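Local coordinates for protein inorganic pyrophosphatase (Shewanella sp. AS-11, PDB 6LL8) that probably hydrolyses diphosphate to two phosphates as a metal-dependent family II inorganic pyrophosphatase of the DHH-DHHA2 type, at residues K241-L251 and M263-L272. Numbering follows the deposited sequence. Where two conformers were deposited one is given.
Sequences KVEGNRHSVLL and MLVVSDSADL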
ATOM      1  N   LYS A 241      19.823   0.727  -4.585  1.00 11.81           N
ATOM      2  CA  LYS A 241      20.390   1.458  -3.445  1.00 12.67           C
ATOM      3  C   LYS A 241      21.254   2.601  -3.983  1.00 13.06           C
ATOM      4  O   LYS A 241      21.160   3.745  -3.532  1.00 14.23           O
ATOM      5  CB  LYS A 241      21.180   0.515  -2.546  1.00 12.62           C
ATOM      6  CG  LYS A 241      21.857   1.200  -1.370  1.00 13.88           C
ATOM      7  CD  LYS A 241      22.658   0.231  -0.573  1.00 14.85           C
ATOM      8  CE  LYS A 241      23.382   0.887   0.580  1.00 15.20           C
ATOM      9  NZ  LYS A 241      24.486   1.775   0.124  1.00 16.98           N
ATOM     10  N   VAL A 242      22.154   2.285  -4.902  1.00 12.47           N
ATOM     11  CA  VAL A 242      23.102   3.275  -5.462  1.00 13.63           C
ATOM     12  C   VAL A 242      22.343   4.298  -6.284  1.00 14.23           C
ATOM     13  O   VAL A 242      22.576   5.505  -6.159  1.00 15.38           O
ATOM     14  CB  VAL A 242      24.177   2.574  -6.310  1.00 14.81           C
ATOM     15  CG1 VAL A 242      24.968   3.582  -7.125  1.00 16.32           C
ATOM     16  CG2 VAL A 242      25.039   1.700  -5.437  1.00 16.69           C
ATOM     17  N   GLU A 243      21.421   3.835  -7.119  1.00 13.47           N
ATOM     18  CA  GLU A 243      20.714   4.742  -8.051  1.00 13.59           C
ATOM     19  C   GLU A 243      19.999   5.851  -7.292  1.00 15.65           C
ATOM     20  O   GLU A 243      19.964   6.984  -7.803  1.00 16.91           O
ATOM     21  CB  GLU A 243      19.695   3.990  -8.882  1.00 14.43           C
ATOM     22  CG  GLU A 243      20.327   3.062  -9.896  1.00 16.07           C
ATOM     23  CD  GLU A 243      19.375   2.051 -10.504  1.00 17.27           C
ATOM     24  OE1 GLU A 243      18.156   2.311 -10.458  1.00 20.92           O
ATOM     25  OE2 GLU A 243      19.856   0.985 -11.007  1.00 19.03           O
ATOM     26  N   GLY A 244      19.458   5.549  -6.112  1.00 14.40           N
ATOM     27  CA  GLY A 244      18.707   6.553  -5.348  1.00 16.60           C
ATOM     28  C   GLY A 244      19.481   7.084  -4.170  1.00 15.74           C
ATOM     29  O   GLY A 244      18.906   7.812  -3.363  1.00 17.95           O
ATOM     30  N   ASN A 245      20.773   6.781  -4.070  1.00 16.30           N
ATOM     31  CA  ASN A 245      21.625   7.200  -2.933  1.00 16.71           C
ATOM     32  C   ASN A 245      20.891   6.871  -1.632  1.00 15.38           C
ATOM     33  O   ASN A 245      20.784   7.692  -0.711  1.00 18.81           O
ATOM     34  CB  ASN A 245      21.983   8.683  -3.014  1.00 20.08           C
ATOM     35  CG  ASN A 245      23.126   9.062  -2.101  1.00 26.00           C
ATOM     36  OD1 ASN A 245      23.979   8.244  -1.779  1.00 29.58           O
ATOM     37  ND2 ASN A 245      23.153  10.318  -1.678  1.00 37.08           N
ATOM     38  N   ARG A 246      20.430   5.644  -1.536  1.00 13.52           N
ATOM     39  CA  ARG A 246      19.681   5.201  -0.348  1.00 11.81           C
ATOM     40  C   ARG A 246      20.621   4.647   0.711  1.00 12.71           C
ATOM     41  O   ARG A 246      21.673   4.031   0.393  1.00 14.29           O
ATOM     42  CB  ARG A 246      18.667   4.135  -0.751  1.00 12.04           C
ATOM     43  CG  ARG A 246      17.565   4.641  -1.668  1.00 12.50           C
ATOM     44  CD  ARG A 246      16.579   3.546  -2.056  1.00 11.74           C
ATOM     45  NE  ARG A 246      15.436   4.083  -2.766  1.00 11.79           N
ATOM     46  CZ  ARG A 246      15.403   4.349  -4.063  1.00 12.57           C
ATOM     47  NH1 ARG A 246      16.411   4.058  -4.862  1.00 13.45           N
ATOM     48  NH2 ARG A 246      14.362   4.968  -4.570  1.00 13.00           N
ATOM     49  N   HIS A 247      20.266   4.811   1.973  1.00 12.30           N
ATOM     50  CA  HIS A 247      20.955   4.156   3.097  1.00 12.32           C
ATOM     51  C   HIS A 247      20.765   2.649   2.996  1.00 11.96           C
ATOM     52  O   HIS A 247      21.707   1.883   3.247  1.00 12.98           O
ATOM     53  CB  HIS A 247      20.445   4.745   4.413  1.00 12.46           C
ATOM     54  CG  HIS A 247      21.035   4.102   5.616  1.00 13.80           C
ATOM     55  ND1 HIS A 247      20.658   2.855   6.041  1.00 14.70           N
ATOM     56  CD2 HIS A 247      22.020   4.525   6.454  1.00 15.87           C
ATOM     57  CE1 HIS A 247      21.391   2.537   7.104  1.00 15.23           C
ATOM     58  NE2 HIS A 247      22.222   3.576   7.391  1.00 17.23           N
ATOM     59  N   SER A 248      19.540   2.213   2.733  1.00 11.94           N
ATOM     60  CA  SER A 248      19.175   0.793   2.755  1.00 11.53           C
ATOM     61  C   SER A 248      18.126   0.523   1.680  1.00 11.33           C
ATOM     62  O   SER A 248      17.262   1.379   1.442  1.00 11.68           O
ATOM     63  CB  SER A 248      18.603   0.392   4.088  1.00 12.65           C
ATOM     64  OG  SER A 248      19.502   0.574   5.170  1.00 14.27           O
ATOM     65  N   VAL A 249      18.163  -0.685   1.141  1.00 10.73           N
ATOM     66  CA  VAL A 249      17.037  -1.256   0.369  1.00 10.13           C
ATOM     67  C   VAL A 249      16.734  -2.620   0.936  1.00 10.25           C
ATOM     68  O   VAL A 249      17.646  -3.443   1.073  1.00 11.20           O
ATOM     69  CB  VAL A 249      17.258  -1.301  -1.151  1.00 11.02           C
ATOM     70  CG1 VAL A 249      16.068  -1.956  -1.824  1.00 11.85           C
ATOM     71  CG2 VAL A 249      17.515   0.078  -1.745  1.00 12.39           C
ATOM     72  N   LEU A 250      15.467  -2.829   1.272  1.00 10.09           N
ATOM     73  CA  LEU A 250      14.967  -4.090   1.840  1.00  9.78           C
ATOM     74  C   LEU A 250      13.903  -4.614   0.898  1.00  9.65           C
ATOM     75  O   LEU A 250      13.089  -3.836   0.392  1.00 10.80           O
ATOM     76  CB  LEU A 250      14.344  -3.834   3.221  1.00 10.81           C
ATOM     77  CG  LEU A 250      15.152  -2.954   4.168  1.00 13.72           C
ATOM     78  CD1 LEU A 250      14.361  -2.788   5.460  1.00 14.77           C
ATOM     79  CD2 LEU A 250      16.567  -3.463   4.392  1.00 16.23           C
ATOM     80  N   LEU A 251      13.885  -5.919   0.699  1.00  9.60           N
ATOM     81  CA  LEU A 251      12.812  -6.553  -0.105  1.00  9.38           C
ATOM     82  C   LEU A 251      12.237  -7.693   0.703  1.00  9.02           C
ATOM     83  O   LEU A 251      12.945  -8.646   1.016  1.00 10.42           O
ATOM     84  CB  LEU A 251      13.324  -7.016  -1.463  1.00 10.15           C
ATOM     85  CG  LEU A 251      12.298  -7.711  -2.356  1.00 10.33           C
ATOM     86  CD1 LEU A 251      11.146  -6.785  -2.704  1.00 11.82           C
ATOM     87  CD2 LEU A 251      12.945  -8.232  -3.625  1.00 11.54           C
ATOM     88  N   MET A 263      13.461 -11.440   4.313  1.00 10.19           N
ATOM     89  CA  MET A 263      13.891 -10.095   3.953  1.00 10.64           C
ATOM     90  C   MET A 263      15.270 -10.148   3.343  1.00 10.12           C
ATOM     91  O   MET A 263      16.193 -10.686   3.941  1.00 11.42           O
ATOM     92  CB  MET A 263      13.906  -9.181   5.172  1.00 11.36           C
ATOM     93  CG  MET A 263      14.237  -7.738   4.845  1.00 12.51           C
ATOM     94  SD  MET A 263      14.430  -6.684   6.296  1.00 13.98           S
ATOM     95  CE  MET A 263      12.712  -6.280   6.606  1.00 14.18           C
ATOM     96  N   LEU A 264      15.400  -9.587   2.157  1.00 10.76           N
ATOM     97  CA  LEU A 264      16.684  -9.362   1.470  1.00 11.03           C
ATOM     98  C   LEU A 264      17.136  -7.954   1.845  1.00 10.67           C
ATOM     99  O   LEU A 264      16.311  -7.016   1.744  1.00 11.29           O
ATOM    100  CB  LEU A 264      16.536  -9.512  -0.040  1.00 11.97           C
ATOM    101  CG  LEU A 264      15.855 -10.782  -0.541  1.00 13.70           C
ATOM    102  CD1 LEU A 264      15.800 -10.801  -2.063  1.00 14.96           C
ATOM    103  CD2 LEU A 264      16.506 -12.027  -0.008  1.00 15.54           C
ATOM    104  N   VAL A 265      18.400  -7.771   2.226  1.00 11.16           N
ATOM    105  CA  VAL A 265      18.871  -6.505   2.803  1.00 11.87           C
ATOM    106  C   VAL A 265      20.160  -6.080   2.123  1.00 11.68           C
ATOM    107  O   VAL A 265      21.147  -6.855   2.135  1.00 14.05           O
ATOM    108  CB  VAL A 265      19.118  -6.672   4.316  1.00 13.46           C
ATOM    109  CG1 VAL A 265      19.647  -5.383   4.937  1.00 14.69           C
ATOM    110  CG2 VAL A 265      17.871  -7.165   5.043  1.00 13.71           C
ATOM    111  N   VAL A 266      20.206  -4.845   1.680  1.00 10.66           N
ATOM    112  CA  VAL A 266      21.476  -4.139   1.381  0.50 11.08           C
ATOM    113  C   VAL A 266      21.457  -2.831   2.146  1.00 12.09           C
ATOM    114  O   VAL A 266      20.474  -2.117   2.079  1.00 14.59           O
ATOM    115  CB  VAL A 266      21.691  -3.945  -0.128  0.50 12.46           C
ATOM    116  CG1 VAL A 266      21.893  -5.287  -0.795  0.50 13.22           C
ATOM    117  CG2 VAL A 266      20.556  -3.201  -0.796  0.50 14.73           C
ATOM    118  N   SER A 267      22.462  -2.585   2.960  1.00 12.64           N
ATOM    119  CA  SER A 267      22.403  -1.447   3.895  1.00 13.99           C
ATOM    120  C   SER A 267      23.790  -0.908   4.183  1.00 13.72           C
ATOM    121  O   SER A 267      24.728  -1.689   4.343  1.00 15.07           O
ATOM    122  CB  SER A 267      21.763  -1.887   5.176  1.00 14.22           C
ATOM    123  OG  SER A 267      21.600  -0.811   6.078  1.00 14.91           O
ATOM    124  N   ASP A 268      23.853   0.380   4.388  1.00 13.84           N
ATOM    125  CA  ASP A 268      25.037   1.036   4.980  1.00 14.93           C
ATOM    126  C   ASP A 268      25.273   0.590   6.422  1.00 17.27           C
ATOM    127  O   ASP A 268      26.392   0.803   6.904  1.00 20.22           O
ATOM    128  CB  ASP A 268      24.905   2.553   4.870  1.00 15.70           C
ATOM    129  CG  ASP A 268      25.052   3.076   3.451  1.00 16.00           C
ATOM    130  OD1 ASP A 268      25.580   2.354   2.584  1.00 16.95           O
ATOM    131  OD2 ASP A 268      24.671   4.232   3.214  1.00 18.45           O
ATOM    132  N   SER A 269      24.258   0.062   7.110  1.00 15.66           N
ATOM    133  CA  SER A 269      24.410  -0.468   8.482  0.50 16.72           C
ATOM    134  C   SER A 269      24.541  -1.991   8.438  1.00 17.08           C
ATOM    135  O   SER A 269      23.570  -2.688   8.086  1.00 18.42           O
ATOM    136  CB  SER A 269      23.288  -0.067   9.376  0.50 16.65           C
ATOM    137  OG  SER A 269      23.459  -0.686  10.638  0.50 17.25           O
ATOM    138  N   ALA A 270      25.698  -2.505   8.847  1.00 19.02           N
ATOM    139  CA  ALA A 270      25.940  -3.965   8.787  1.00 20.48           C
ATOM    140  C   ALA A 270      25.030  -4.709   9.769  1.00 18.70           C
ATOM    141  O   ALA A 270      24.807  -5.909   9.563  1.00 24.44           O
ATOM    142  CB  ALA A 270      27.391  -4.283   9.044  1.00 25.67           C
ATOM    143  N   ASP A 271      24.526  -4.054  10.816  1.00 18.80           N
ATOM    144  CA  ASP A 271      23.740  -4.760  11.863  1.00 18.80           C
ATOM    145  C   ASP A 271      22.274  -4.304  11.851  1.00 17.52           C
ATOM    146  O   ASP A 271      21.584  -4.403  12.876  1.00 18.51           O
ATOM    147  CB  ASP A 271      24.375  -4.555  13.231  1.00 22.37           C
ATOM    148  CG  ASP A 271      24.436  -3.100  13.653  1.00 32.23           C
ATOM    149  OD1 ASP A 271      24.093  -2.218  12.834  1.00 28.40           O
ATOM    150  OD2 ASP A 271      24.862  -2.861  14.806  1.00 42.00           O
ATOM    151  N   LEU A 272      21.784  -3.840  10.705  1.00 16.10           N
ATOM    152  CA  LEU A 272      20.437  -3.214  10.638  1.00 15.75           C
ATOM    153  C   LEU A 272      19.385  -4.129  11.256  1.00 14.10           C
ATOM    154  O   LEU A 272      18.616  -3.646  12.110  1.00 15.40           O
ATOM    155  CB  LEU A 272      20.089  -2.949   9.174  1.00 14.83           C
ATOM    156  CG  LEU A 272      18.803  -2.148   8.988  1.00 14.39           C
ATOM    157  CD1 LEU A 272      18.990  -0.706   9.381  1.00 18.54           C
ATOM    158  CD2 LEU A 272      18.302  -2.233   7.557  1.00 16.49           C
TER
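Val249 N donates to Val266 O (2.9 Å) and Val266 N to Val249 O (3.0 Å), and Leu251 and Leu264 repeat the pattern, which identifies two hydrogen-bonded pairs of an antiparallel hairpin. The axes of strands 248-251 and 263-267 run at 170° to each other, and Asp268 N prolongs the ladder past the strand end by donating to His247 O.

Apolar contacts divide between the two faces of the sheet. On one, Leu250 CD2 lies 3.7 Å from Val265 CG1 and meets Leu272 CD2 tip to tip, while Leu250 CD1 approaches Met263 SD; helix 294-307 covers this face through Leu302 and Val298. On the other, Val266 CG2, in the conformer given, lies against Val249 CB, and Ile237 of helix 230-243 packs on both valines.

Polar side chains cluster at the open end of the hairpin. Ser248 OG and Ser267 OG form a hydrogen bond of 2.7 Å; the former also bonds His247 ND1 at the ring edge, whereas the latter accepts from Ser269 N in an ST turn. Asp268 CB sits over a face of the His247 ring, 3.9 Å from its centroid, a CH-pi contact. The extended Lys241 chain bends at its last torsion (chi4 -69°), bringing NZ within 2.8 Å of Asp268 OD1, above the carboxylate plane.

This salt bridge ties the end of helix 230-243, closed by a Schellman motif, to the turn after strand 260-267. The hydroxyl bond thus joins the DHHA2 hairpin's strands at a pair without backbone bonds, while the salt bridge and the ring contact extend its cohesion past the strand ends.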